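Phosphoethanolamine N-methyltransferase 1 (Haemonchus contortus, PDB 4KRG) transfers a methyl group from S-adenosylmethionine to phosphoethanolamine, probably an early step in making phosphocholine in this parasitic nematode. Local coordinates at residues 20-24 / 87-91; 156-162 / 230-236; 212-216 / 353-357. All blocks are in the same frame, centred on the assembly; numbering follows the deposited sequence.

Contact 1: residues 20-24 / 87-91; sequences WDKYS and FIESF. With SAH (S-adenosyl-L-homocysteine), chain D.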
# COMPACT_ATOMS: atom_id res chain seq x y z
N TRP A 20 20.38 -16.25 -5.46
CA TRP A 20 20.82 -15.83 -4.14
C TRP A 20 22.15 -16.46 -3.74
O TRP A 20 22.87 -15.90 -2.92
CB TRP A 20 19.72 -16.03 -3.09
CG TRP A 20 18.76 -14.89 -3.12
CD1 TRP A 20 17.49 -14.89 -3.61
CD2 TRP A 20 19.03 -13.56 -2.68
NE1 TRP A 20 16.94 -13.64 -3.48
CE2 TRP A 20 17.86 -12.80 -2.91
CE3 TRP A 20 20.13 -12.93 -2.10
CZ2 TRP A 20 17.77 -11.45 -2.59
CZ3 TRP A 20 20.05 -11.59 -1.78
CH2 TRP A 20 18.88 -10.86 -2.02
N ASP A 21 22.47 -17.60 -4.32
CA ASP A 21 23.78 -18.21 -4.14
C ASP A 21 24.90 -17.23 -4.52
O ASP A 21 25.97 -17.24 -3.92
CB ASP A 21 23.92 -19.49 -4.96
CG ASP A 21 23.30 -20.70 -4.28
OD1 ASP A 21 23.02 -20.62 -3.07
OD2 ASP A 21 23.10 -21.73 -4.96
N LYS A 22 24.63 -16.39 -5.51
CA LYS A 22 25.62 -15.42 -5.98
C LYS A 22 26.02 -14.41 -4.90
O LYS A 22 27.06 -13.77 -5.01
CB LYS A 22 25.11 -14.68 -7.23
CG LYS A 22 24.91 -15.57 -8.46
CD LYS A 22 24.59 -14.77 -9.72
CE LYS A 22 23.26 -14.03 -9.62
NZ LYS A 22 22.93 -13.27 -10.86
N TYR A 23 25.20 -14.29 -3.86
CA TYR A 23 25.43 -13.29 -2.82
C TYR A 23 25.89 -13.88 -1.48
O TYR A 23 26.22 -13.14 -0.56
CB TYR A 23 24.18 -12.41 -2.64
CG TYR A 23 23.84 -11.62 -3.89
CD1 TYR A 23 24.45 -10.40 -4.14
CD2 TYR A 23 22.95 -12.11 -4.83
CE1 TYR A 23 24.16 -9.68 -5.29
CE2 TYR A 23 22.66 -11.40 -5.99
CZ TYR A 23 23.27 -10.18 -6.21
OH TYR A 23 23.00 -9.45 -7.35
N SER A 24 25.92 -15.20 -1.38
CA SER A 24 26.28 -15.87 -0.13
C SER A 24 27.74 -15.63 0.29
O SER A 24 28.12 -15.89 1.43
CB SER A 24 25.98 -17.37 -0.20
OG SER A 24 26.89 -18.04 -1.06
N PHE A 87 16.73 -19.54 3.00
CA PHE A 87 17.22 -20.71 2.27
C PHE A 87 18.70 -20.64 1.88
O PHE A 87 19.26 -21.59 1.33
CB PHE A 87 16.28 -21.12 1.11
CG PHE A 87 16.29 -20.20 -0.09
CD1 PHE A 87 15.72 -20.62 -1.27
CD2 PHE A 87 16.85 -18.94 -0.03
CE1 PHE A 87 15.71 -19.81 -2.38
CE2 PHE A 87 16.84 -18.12 -1.14
CZ PHE A 87 16.27 -18.55 -2.32
N ILE A 88 19.34 -19.52 2.21
CA ILE A 88 20.79 -19.40 2.04
C ILE A 88 21.51 -19.62 3.37
O ILE A 88 21.34 -18.85 4.31
CB ILE A 88 21.21 -18.05 1.46
CG1 ILE A 88 20.61 -17.86 0.06
CG2 ILE A 88 22.71 -17.96 1.40
CD1 ILE A 88 21.02 -18.92 -0.92
N GLU A 89 22.32 -20.67 3.43
CA GLU A 89 22.98 -21.12 4.65
C GLU A 89 23.90 -20.09 5.29
O GLU A 89 23.83 -19.86 6.50
CB GLU A 89 23.77 -22.39 4.36
CG GLU A 89 24.88 -22.66 5.34
CD GLU A 89 25.68 -23.89 4.97
OE1 GLU A 89 25.13 -24.76 4.27
OE2 GLU A 89 26.86 -23.98 5.37
N SER A 90 24.75 -19.45 4.50
CA SER A 90 25.70 -18.48 5.05
C SER A 90 24.98 -17.28 5.66
O SER A 90 25.46 -16.68 6.62
CB SER A 90 26.71 -18.03 4.00
OG SER A 90 26.31 -16.83 3.38
N PHE A 91 23.82 -16.93 5.11
CA PHE A 91 23.04 -15.82 5.64
C PHE A 91 22.57 -16.14 7.05
O PHE A 91 22.73 -15.34 7.97
CB PHE A 91 21.85 -15.48 4.73
CG PHE A 91 22.24 -14.88 3.40
CD1 PHE A 91 23.55 -14.51 3.13
CD2 PHE A 91 21.28 -14.68 2.42
CE1 PHE A 91 23.90 -13.95 1.91
CE2 PHE A 91 21.62 -14.13 1.19
CZ PHE A 91 22.93 -13.77 0.94
N SAH D . 14.17 -9.88 4.40
CA SAH D . 15.59 -9.52 4.58
CB SAH D . 16.38 -9.99 3.32
CG SAH D . 15.83 -9.45 2.00
SD SAH D . 16.57 -10.15 0.50
C SAH D . 15.74 -8.07 4.81
O SAH D . 14.98 -7.29 4.26
OXT SAH D . 16.78 -7.67 5.27
C5' SAH D . 15.78 -11.77 0.29
C4' SAH D . 15.99 -12.79 1.27
O4' SAH D . 14.95 -13.79 1.17
C3' SAH D . 17.27 -13.49 1.06
O3' SAH D . 17.85 -13.79 2.31
C2' SAH D . 16.90 -14.73 0.40
O2' SAH D . 17.83 -15.74 0.65
C1' SAH D . 15.57 -15.03 0.99
N9 SAH D . 14.72 -15.94 0.15
C8 SAH D . 14.28 -15.72 -1.09
N7 SAH D . 13.44 -16.71 -1.39
C5 SAH D . 13.33 -17.54 -0.36
C6 SAH D . 12.61 -18.73 -0.12
N6 SAH D . 11.79 -19.27 -1.08
N1 SAH D . 12.74 -19.32 1.08
C2 SAH D . 13.53 -18.83 2.02
N3 SAH D . 14.23 -17.70 1.83
C4 SAH D . 14.15 -17.04 0.66

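Contact 2: residues 156-162 / 230-236; sequences IHLRESC and RQVHWLT. With OPE (phosphoric acid mono-(2-amino-ethyl) ester), chain C.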
# COMPACT_ATOMS: atom_id res chain seq x y z
N ILE A 156 0.03 -10.36 9.48
CA ILE A 156 1.14 -10.65 8.57
C ILE A 156 1.62 -9.33 7.98
O ILE A 156 0.82 -8.48 7.59
CB ILE A 156 0.76 -11.69 7.47
CG1 ILE A 156 1.88 -11.83 6.44
CG2 ILE A 156 -0.56 -11.34 6.79
CD1 ILE A 156 1.65 -12.95 5.45
N HIS A 157 2.93 -9.15 7.95
CA HIS A 157 3.52 -8.00 7.29
C HIS A 157 4.18 -8.46 6.01
O HIS A 157 4.94 -9.43 6.01
CB HIS A 157 4.56 -7.32 8.18
CG HIS A 157 5.29 -6.20 7.50
ND1 HIS A 157 6.39 -6.41 6.70
CD2 HIS A 157 5.05 -4.87 7.48
CE1 HIS A 157 6.82 -5.25 6.22
NE2 HIS A 157 6.02 -4.30 6.68
N LEU A 158 3.91 -7.75 4.92
CA LEU A 158 4.60 -8.00 3.66
C LEU A 158 5.09 -6.68 3.09
O LEU A 158 4.49 -5.65 3.32
CB LEU A 158 3.66 -8.68 2.67
CG LEU A 158 3.06 -9.99 3.18
CD1 LEU A 158 1.56 -10.02 2.91
CD2 LEU A 158 3.73 -11.17 2.53
N ARG A 159 6.21 -6.73 2.38
CA ARG A 159 6.75 -5.56 1.71
C ARG A 159 7.38 -6.04 0.42
O ARG A 159 8.21 -6.95 0.45
CB ARG A 159 7.81 -4.88 2.57
CG ARG A 159 8.47 -3.68 1.89
CD ARG A 159 9.78 -4.03 1.19
NE ARG A 159 10.49 -2.82 0.80
CZ ARG A 159 11.28 -2.12 1.61
NH1 ARG A 159 11.48 -2.52 2.86
NH2 ARG A 159 11.88 -1.03 1.17
N GLU A 160 7.00 -5.46 -0.70
CA GLU A 160 7.52 -5.94 -1.97
C GLU A 160 7.95 -4.81 -2.89
O GLU A 160 7.41 -3.70 -2.83
CB GLU A 160 6.48 -6.81 -2.68
CG GLU A 160 5.95 -7.98 -1.86
CD GLU A 160 7.01 -9.03 -1.57
OE1 GLU A 160 7.99 -9.13 -2.35
OE2 GLU A 160 6.87 -9.77 -0.57
N SER A 161 8.94 -5.08 -3.74
CA SER A 161 9.28 -4.17 -4.81
C SER A 161 8.20 -4.33 -5.86
O SER A 161 8.10 -5.37 -6.51
CB SER A 161 10.64 -4.51 -5.42
OG SER A 161 11.66 -4.40 -4.46
N CYS A 162 7.38 -3.30 -6.02
CA CYS A 162 6.28 -3.40 -6.96
C CYS A 162 6.63 -2.73 -8.29
O CYS A 162 7.22 -1.65 -8.30
CB CYS A 162 5.00 -2.82 -6.35
SG CYS A 162 4.40 -3.77 -4.93
N ARG A 230 7.31 2.94 -5.14
CA ARG A 230 6.80 1.59 -5.40
C ARG A 230 7.39 0.50 -4.50
O ARG A 230 7.24 -0.69 -4.79
CB ARG A 230 6.97 1.23 -6.88
CG ARG A 230 6.06 2.00 -7.82
CD ARG A 230 6.51 1.87 -9.26
NE ARG A 230 5.43 2.13 -10.21
CZ ARG A 230 5.54 2.03 -11.53
NH1 ARG A 230 6.71 1.70 -12.07
NH2 ARG A 230 4.49 2.28 -12.30
N GLN A 231 8.08 0.91 -3.44
CA GLN A 231 8.42 0.00 -2.36
C GLN A 231 7.23 -0.00 -1.43
O GLN A 231 7.07 0.90 -0.61
CB GLN A 231 9.66 0.49 -1.62
CG GLN A 231 10.91 0.39 -2.46
CD GLN A 231 11.29 -1.04 -2.73
OE1 GLN A 231 11.65 -1.77 -1.81
NE2 GLN A 231 11.20 -1.46 -3.99
N VAL A 232 6.37 -1.00 -1.59
CA VAL A 232 5.06 -0.96 -0.97
C VAL A 232 4.93 -2.04 0.09
O VAL A 232 5.36 -3.18 -0.11
CB VAL A 232 3.93 -1.09 -2.03
CG1 VAL A 232 2.56 -0.84 -1.39
CG2 VAL A 232 4.15 -0.11 -3.19
N HIS A 233 4.37 -1.67 1.23
CA HIS A 233 4.13 -2.63 2.29
C HIS A 233 2.73 -2.54 2.88
O HIS A 233 2.03 -1.53 2.71
CB HIS A 233 5.23 -2.60 3.37
CG HIS A 233 5.26 -1.37 4.22
ND1 HIS A 233 5.50 -1.42 5.57
CD2 HIS A 233 5.12 -0.06 3.91
CE1 HIS A 233 5.50 -0.19 6.06
NE2 HIS A 233 5.27 0.66 5.07
N TRP A 234 2.32 -3.62 3.54
CA TRP A 234 0.96 -3.79 4.01
C TRP A 234 0.97 -4.50 5.35
O TRP A 234 1.74 -5.44 5.54
CB TRP A 234 0.16 -4.66 3.04
CG TRP A 234 0.24 -4.25 1.61
CD1 TRP A 234 -0.58 -3.36 0.97
CD2 TRP A 234 1.18 -4.71 0.64
NE1 TRP A 234 -0.19 -3.23 -0.34
CE2 TRP A 234 0.88 -4.04 -0.57
CE3 TRP A 234 2.26 -5.60 0.67
CZ2 TRP A 234 1.63 -4.26 -1.73
CZ3 TRP A 234 3.00 -5.80 -0.48
CH2 TRP A 234 2.67 -5.14 -1.67
N LEU A 235 0.12 -4.06 6.26
CA LEU A 235 -0.14 -4.81 7.48
C LEU A 235 -1.55 -5.36 7.36
O LEU A 235 -2.50 -4.63 7.08
CB LEU A 235 -0.01 -3.93 8.72
CG LEU A 235 -0.14 -4.67 10.06
CD1 LEU A 235 0.94 -5.71 10.20
CD2 LEU A 235 -0.06 -3.67 11.20
N THR A 236 -1.68 -6.66 7.58
CA THR A 236 -2.90 -7.39 7.28
C THR A 236 -3.29 -8.30 8.45
O THR A 236 -2.45 -9.01 9.00
CB THR A 236 -2.70 -8.22 6.00
OG1 THR A 236 -2.41 -7.33 4.92
CG2 THR A 236 -3.92 -9.01 5.68
CA OPE C . 15.73 -5.47 -3.32
CB OPE C . 16.38 -6.32 -2.28
O1 OPE C . 16.15 -4.20 -5.87
O2 OPE C . 13.75 -4.69 -5.69
O3 OPE C . 15.21 -6.24 -6.99
O4 OPE C . 15.40 -6.12 -4.49
N OPE C . 15.73 -7.55 -1.93
P OPE C . 15.12 -5.31 -5.80
O HOH W 1 0.25 -7.63 4.83
O HOH W 2 9.82 -0.95 -6.46

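Contact 3: residues 212-216 / 353-357; sequences DVQWS and GWNES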
# COMPACT_ATOMS: atom_id res chain seq x y z
N ASP A 212 -7.92 -8.69 6.63
CA ASP A 212 -8.27 -7.28 6.66
C ASP A 212 -6.99 -6.49 6.39
O ASP A 212 -6.16 -6.31 7.29
CB ASP A 212 -8.87 -6.90 8.01
CG ASP A 212 -9.17 -5.41 8.13
OD1 ASP A 212 -9.25 -4.72 7.10
OD2 ASP A 212 -9.35 -4.93 9.27
N VAL A 213 -6.82 -6.04 5.14
CA VAL A 213 -5.64 -5.27 4.76
C VAL A 213 -5.76 -3.87 5.33
O VAL A 213 -6.54 -3.05 4.84
CB VAL A 213 -5.45 -5.19 3.25
CG1 VAL A 213 -4.13 -4.54 2.94
CG2 VAL A 213 -5.48 -6.58 2.66
N GLN A 214 -4.98 -3.59 6.37
CA GLN A 214 -5.16 -2.37 7.14
C GLN A 214 -4.71 -1.12 6.38
O GLN A 214 -5.27 -0.04 6.58
CB GLN A 214 -4.46 -2.49 8.49
CG GLN A 214 -5.02 -3.61 9.35
CD GLN A 214 -5.14 -3.24 10.81
OE1 GLN A 214 -4.34 -2.46 11.34
NE2 GLN A 214 -6.14 -3.79 11.49
N TRP A 215 -3.71 -1.29 5.52
CA TRP A 215 -3.19 -0.18 4.74
C TRP A 215 -2.24 -0.65 3.67
O TRP A 215 -1.75 -1.78 3.72
CB TRP A 215 -2.46 0.85 5.63
CG TRP A 215 -1.59 0.30 6.73
CD1 TRP A 215 -1.94 0.18 8.03
CD2 TRP A 215 -0.21 -0.11 6.65
NE1 TRP A 215 -0.89 -0.31 8.77
CE2 TRP A 215 0.18 -0.49 7.95
CE3 TRP A 215 0.71 -0.20 5.61
CZ2 TRP A 215 1.47 -0.96 8.23
CZ3 TRP A 215 1.99 -0.68 5.89
CH2 TRP A 215 2.35 -1.05 7.19
N SER A 216 -2.01 0.23 2.71
CA SER A 216 -0.92 0.10 1.76
C SER A 216 -0.14 1.41 1.78
O SER A 216 -0.72 2.49 1.61
CB SER A 216 -1.47 -0.14 0.35
OG SER A 216 -0.42 -0.41 -0.56
N GLY A 353 -1.64 6.60 -0.15
CA GLY A 353 -1.85 5.38 0.59
C GLY A 353 -3.15 4.78 0.11
O GLY A 353 -4.02 5.50 -0.36
N TRP A 354 -3.27 3.47 0.20
CA TRP A 354 -4.55 2.83 -0.04
C TRP A 354 -5.15 2.42 1.30
O TRP A 354 -4.45 1.90 2.17
CB TRP A 354 -4.41 1.60 -0.95
CG TRP A 354 -5.69 0.84 -1.09
CD1 TRP A 354 -6.65 1.01 -2.04
CD2 TRP A 354 -6.19 -0.19 -0.21
NE1 TRP A 354 -7.70 0.15 -1.82
CE2 TRP A 354 -7.44 -0.59 -0.71
CE3 TRP A 354 -5.68 -0.79 0.94
CZ2 TRP A 354 -8.20 -1.58 -0.09
CZ3 TRP A 354 -6.44 -1.78 1.55
CH2 TRP A 354 -7.68 -2.16 1.04
N ASN A 355 -6.45 2.66 1.44
CA ASN A 355 -7.21 2.12 2.55
C ASN A 355 -8.56 1.64 2.03
O ASN A 355 -9.03 2.10 1.00
CB ASN A 355 -7.41 3.17 3.64
CG ASN A 355 -6.11 3.77 4.10
OD1 ASN A 355 -5.57 4.65 3.45
ND2 ASN A 355 -5.60 3.29 5.23
N GLU A 356 -9.18 0.71 2.75
CA GLU A 356 -10.47 0.17 2.34
C GLU A 356 -11.57 1.23 2.43
O GLU A 356 -12.52 1.21 1.66
CB GLU A 356 -10.84 -1.02 3.23
CG GLU A 356 -11.91 -1.93 2.67
CD GLU A 356 -12.06 -3.20 3.50
OE1 GLU A 356 -11.55 -3.23 4.64
OE2 GLU A 356 -12.67 -4.16 3.01
N SER A 357 -11.43 2.16 3.38
CA SER A 357 -12.46 3.16 3.65
C SER A 357 -11.84 4.37 4.32
O SER A 357 -10.66 4.35 4.66
CB SER A 357 -13.50 2.59 4.61
OG SER A 357 -12.91 2.37 5.88
O HOH W 3 -9.82 -2.27 6.31
O HOH W 4 -12.18 -5.45 5.82
O HOH W 5 -8.05 -0.66 5.03
O HOH W 6 -8.92 -4.48 3.78
O HOH W 7 -2.46 3.73 3.51

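Contact 1: residues 20-24 / 87-91
W20 and F91 meet with their side chains at about a right angle: CE3 of the indole lies in the plane of the phenyl ring, at its edge, 3.8 Å from F91 CE2. F91 also turns its edge to the backbone of the turn D21-S24, with CE1 3.5 Å from Y23 O, while one of its faces is taken by I88 CG2 from its own segment. I88 reaches across as well. With CG1 beside its backbone N (chi1 -62°), I88 directs CG1 against W20 CB at 3.8 Å and leaves the CG2 branch for S24 CB. W20 and F87 again cross nearly perpendicularly, W20 CB lying 4.1 Å from F87 CE2.

These orientations leave aromatic surface for S-adenosylhomocysteine. The ribose carbon C2' of SAH sits over one face of W20, offset toward the rim, and the far corner of the indole reaches the sulfur, W20 CH2 to SAH SD being 3.5 Å. F87 lies face-on to the adenine, with SAH C5 3.5 Å above the centre of the F87 ring. Its CG falls between the backbone N and the carbonyl carbon (chi1 72°), which swings the ring under the base. An S90 OG to S24 O hydrogen bond would add a polar tie, but it rests on one of two deposited S90 conformers and remains doubtful.

D86, just before F87, hydrogen-bonds to the ligand through OD1 at the end of strand 81-86. An acidic residue here, followed by an apolar one against the adenine, is characteristic of the cofactor pocket in Rossmann-like class I methyltransferases, closed here by the N-terminal helix.

Contact 2: residues 156-162 / 230-236
L158 and W234 pair at the middle of an antiparallel strand contact whose axes run 167° apart, through W234 N to L158 O (3.0 Å) and L158 N to W234 O (3.2 Å). Packing is closest at the neighbouring pair R159 and H233, whose CA atoms approach to 4.0 Å and whose CB atoms touch at 3.5 Å. On that same face H157 NE2 and H233 ND1 share a hydrogen bond of 3.1 Å in which either could be the donor, at the edge of the H233 ring; T127 O holds H157 ND1. On the other face the rim of W234 meets E160 CG and C162 SG, a sulfur-aromatic edge contact, while V232 CG1 lies over one face.

Water enters at the ends, although the backbone bonds persist there. One molecule links I156 O, T236 OG1 and, weakly, W234 O; another accepts from Q231 NE2 near C162, where partly exposed R230 turns outward to E164 and T340.

Q231 uses both ends of its amide. OE1 accepts from W129 NE1 and from R159 NE, above the carbonyl plane; R159 is itself tied to D45. NE2 donates almost straight to S161 OG (3.0 Å, 171°). S161 belongs to the phosphoethanolamine pocket, consistent with Q231 positioning its hydroxyl from the second shell.

Contact 3: residues 212-216 / 353-357
Backbone hydrogen bonds define the pairing of S216 with W354: S216 N reaches W354 O at 3.0 Å, and W354 N reaches S216 O at 3.1 Å. A CA-H...O contact from G353 CA to S216 O adds to the bridge.

Among side chains, CB of S216 meets CB of W354 within the bridged pair. The apolar contact belongs to V213: the indole, carried outward with CG anti to the backbone N (chi1 174°), runs back along the partner strand until W354 CZ3 touches V213 CG1 at 3.9 Å. V213 and W354 cross at about a right angle, with V213 O near the indole plane at its edge. This single antiparallel pair joins strand 208-218 to strand 350-354, which runs parallel to 324-329 in the C-terminal half, and so joins the two halves of this di-domain methyltransferase.

Past W354 the chain leaves the strand, and waters span the gap. One molecule accepts from E356 N at 2.9 Å and lies 2.8 Å from V213 O. The like-charged D212 OD1 and E356 OE1 come within 3.7 Å; a water lies 2.6 Å from both and may bridge them, and E356 OE2 is also balanced by a salt bridge to R197.

Overall arrangement
Contact 1 closes before the others open along the chain, whereas the segments of contacts 2 and 3 alternate in sequence. Contact 1 lies at the edge of the chain, about 23 Å between centres from contact 2 and about 34 Å from contact 3. Contacts 2 and 3 are about 11 Å apart between centres and touch, because strands 231-240 and 208-218 are neighbours; L235 O and Q214 N lie 2.8 Å apart. The path therefore runs from strand 154-161 through 231-240 and 208-218 to strand 350-354. Contact 1 lines the cofactor pocket and also comes near the substrate, contact 2 supplies S161 to the substrate pocket, and contact 3 joins the half that holds both ligands to the C-terminal one.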